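Local coordinates for protein aryl acylamidase (bacterium CSBL00001, PDB 4YJ6) that probably hydrolyses the amide bond of N-acyl arylamines, as an aryl acylamidase of the amidase signature family, at residues Thr195-Phe200 and Ile227-Arg232. Sequence-based numbering, arbitrary orientation.
Sequences TNTYGF and ITRTVR
Two antiparallel neighbours in the central mixed sheet of the amidase fold meet here, strand 198-201 and the end of strand 223-228. Tyr198 and Thr228 form a hydrogen-bonded pair: Tyr198 N donates to Thr228 O at 2.8 Å, and Thr228 N donates to Tyr198 O at 2.9 Å. Both bonds are nearly straight. Gly199 and Ile227 follow as a non-hydrogen-bonded pair. On the Ile227 side of the sheet, Ile227 CG2 packs against Thr197 OG1 at 3.5 Å, and that hydroxyl donates to Thr195 OG1. Tyr198 and Thr228 share the other side, which faces helix 231-241. With CG anti to the backbone N (chi1 -180°), the Tyr198 ring reaches the first turn of this helix. Val231 CG2 sits over the centre of the Tyr198 ring, 3.9 Å from its centroid, in a CH-pi contact. The ring hydroxyl is hydrogen-bonded to Ser474. Replacing Tyr198 by alanine is likely to leave the Val231 methyl without its aromatic face and the Ser474 hydroxyl without its phenolic mate. Thr228 OG1 lies at the ring edge, 3.7 Å from Tyr198 CD2. Thr228 OG1 also donates to Thr230 O at 2.7 Å, from above the carbonyl plane.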
loop_
_atom_site.group_PDB
_atom_site.type_symbol
_atom_site.label_atom_id
_atom_site.label_comp_id
_atom_site.label_asym_id
_atom_site.label_seq_id
_atom_site.Cartn_x
_atom_site.Cartn_y
_atom_site.Cartn_z
ATOM N N THR A 195 -10.571 3.112 -1.222
ATOM C CA THR A 195 -11.402 1.887 -1.151
ATOM C C THR A 195 -11.914 1.549 0.245
ATOM O O THR A 195 -12.392 0.434 0.478
ATOM C CB THR A 195 -10.643 0.644 -1.696
ATOM O OG1 THR A 195 -9.459 0.466 -0.921
ATOM C CG2 THR A 195 -10.288 0.835 -3.148
ATOM N N ASN A 196 -11.855 2.499 1.177
ATOM C CA ASN A 196 -12.416 2.266 2.515
ATOM C C ASN A 196 -11.685 1.120 3.203
ATOM O O ASN A 196 -12.288 0.383 3.957
ATOM C CB ASN A 196 -13.947 1.928 2.450
ATOM C CG ASN A 196 -14.646 2.114 3.768
ATOM O OD1 ASN A 196 -14.659 3.219 4.306
ATOM N ND2 ASN A 196 -15.264 1.052 4.285
ATOM N N THR A 197 -10.387 0.968 2.929
ATOM C CA THR A 197 -9.604 -0.030 3.644
ATOM C C THR A 197 -8.480 0.613 4.447
ATOM O O THR A 197 -8.194 1.804 4.306
ATOM C CB THR A 197 -9.074 -1.093 2.689
ATOM O OG1 THR A 197 -8.423 -0.471 1.572
ATOM C CG2 THR A 197 -10.262 -1.959 2.163
ATOM N N TYR A 198 -7.912 -0.173 5.358
ATOM C CA TYR A 198 -6.866 0.332 6.241
ATOM C C TYR A 198 -5.512 -0.045 5.669
ATOM O O TYR A 198 -5.231 -1.229 5.443
ATOM C CB TYR A 198 -7.076 -0.288 7.605
ATOM C CG TYR A 198 -6.052 0.150 8.646
ATOM C CD1 TYR A 198 -6.068 1.455 9.161
ATOM C CD2 TYR A 198 -5.084 -0.733 9.116
ATOM C CE1 TYR A 198 -5.160 1.847 10.127
ATOM C CE2 TYR A 198 -4.157 -0.346 10.069
ATOM C CZ TYR A 198 -4.195 0.941 10.566
ATOM O OH TYR A 198 -3.289 1.316 11.506
ATOM N N GLY A 199 -4.660 0.946 5.424
ATOM C CA GLY A 199 -3.372 0.679 4.804
ATOM C C GLY A 199 -2.284 1.079 5.772
ATOM O O GLY A 199 -2.197 2.262 6.119
ATOM N N PHE A 200 -1.431 0.127 6.175
ATOM C CA PHE A 200 -0.408 0.405 7.192
ATOM C C PHE A 200 0.992 0.468 6.571
ATOM O O PHE A 200 1.485 -0.562 6.072
ATOM C CB PHE A 200 -0.400 -0.663 8.313
ATOM C CG PHE A 200 0.427 -0.237 9.497
ATOM C CD1 PHE A 200 -0.156 0.505 10.517
ATOM C CD2 PHE A 200 1.775 -0.520 9.566
ATOM C CE1 PHE A 200 0.591 0.947 11.607
ATOM C CE2 PHE A 200 2.539 -0.091 10.649
ATOM C CZ PHE A 200 1.944 0.664 11.661
ATOM N N ILE A 227 -2.678 -4.251 3.597
ATOM C CA ILE A 227 -3.960 -3.562 3.469
ATOM C C ILE A 227 -5.032 -4.504 4.023
ATOM O O ILE A 227 -5.062 -5.664 3.648
ATOM C CB ILE A 227 -4.225 -3.214 1.997
ATOM C CG1 ILE A 227 -3.143 -2.244 1.516
ATOM C CG2 ILE A 227 -5.673 -2.601 1.798
ATOM C CD1 ILE A 227 -3.168 -1.961 0.001
ATOM N N THR A 228 -5.866 -4.018 4.945
ATOM C CA THR A 228 -6.838 -4.881 5.639
ATOM C C THR A 228 -8.168 -4.132 5.790
ATOM O O THR A 228 -8.277 -2.975 5.417
ATOM C CB THR A 228 -6.370 -5.221 7.066
ATOM O OG1 THR A 228 -6.172 -4.007 7.803
ATOM C CG2 THR A 228 -5.055 -6.009 7.047
ATOM N N ARG A 229 -9.177 -4.780 6.367
ATOM C CA ARG A 229 -10.429 -4.082 6.670
ATOM C C ARG A 229 -10.485 -3.700 8.132
ATOM O O ARG A 229 -11.285 -2.834 8.499
ATOM C CB ARG A 229 -11.667 -4.940 6.327
ATOM C CG ARG A 229 -11.839 -5.152 4.798
ATOM C CD ARG A 229 -13.118 -5.918 4.421
ATOM N NE ARG A 229 -13.105 -7.251 5.003
ATOM C CZ ARG A 229 -12.506 -8.311 4.449
ATOM N NH1 ARG A 229 -11.930 -8.238 3.250
ATOM N NH2 ARG A 229 -12.525 -9.458 5.103
ATOM N N THR A 230 -9.684 -4.350 8.978
ATOM C CA THR A 230 -9.642 -4.010 10.407
ATOM C C THR A 230 -8.231 -3.706 10.857
ATOM O O THR A 230 -7.259 -4.217 10.299
ATOM C CB THR A 230 -10.135 -5.150 11.318
ATOM O OG1 THR A 230 -9.162 -6.229 11.340
ATOM C CG2 THR A 230 -11.470 -5.685 10.828
ATOM N N VAL A 231 -8.132 -2.901 11.904
ATOM C CA VAL A 231 -6.830 -2.563 12.441
ATOM C C VAL A 231 -6.214 -3.788 13.100
ATOM O O VAL A 231 -5.011 -4.009 12.967
ATOM C CB VAL A 231 -6.916 -1.363 13.415
ATOM C CG1 VAL A 231 -5.535 -1.066 14.024
ATOM C CG2 VAL A 231 -7.478 -0.139 12.639
ATOM N N ARG A 232 -7.033 -4.619 13.760
ATOM C CA ARG A 232 -6.531 -5.841 14.386
ATOM C C ARG A 232 -5.860 -6.743 13.326
ATOM O O ARG A 232 -4.805 -7.316 13.575
ATOM C CB ARG A 232 -7.681 -6.633 15.062
ATOM C CG ARG A 232 -7.237 -8.026 15.611
ATOM C CD ARG A 232 -8.384 -8.724 16.376
ATOM N NE ARG A 232 -8.692 -7.908 17.559
ATOM C CZ ARG A 232 -9.889 -7.378 17.876
ATOM N NH1 ARG A 232 -10.994 -7.606 17.136
ATOM N NH2 ARG A 232 -9.991 -6.617 18.975
#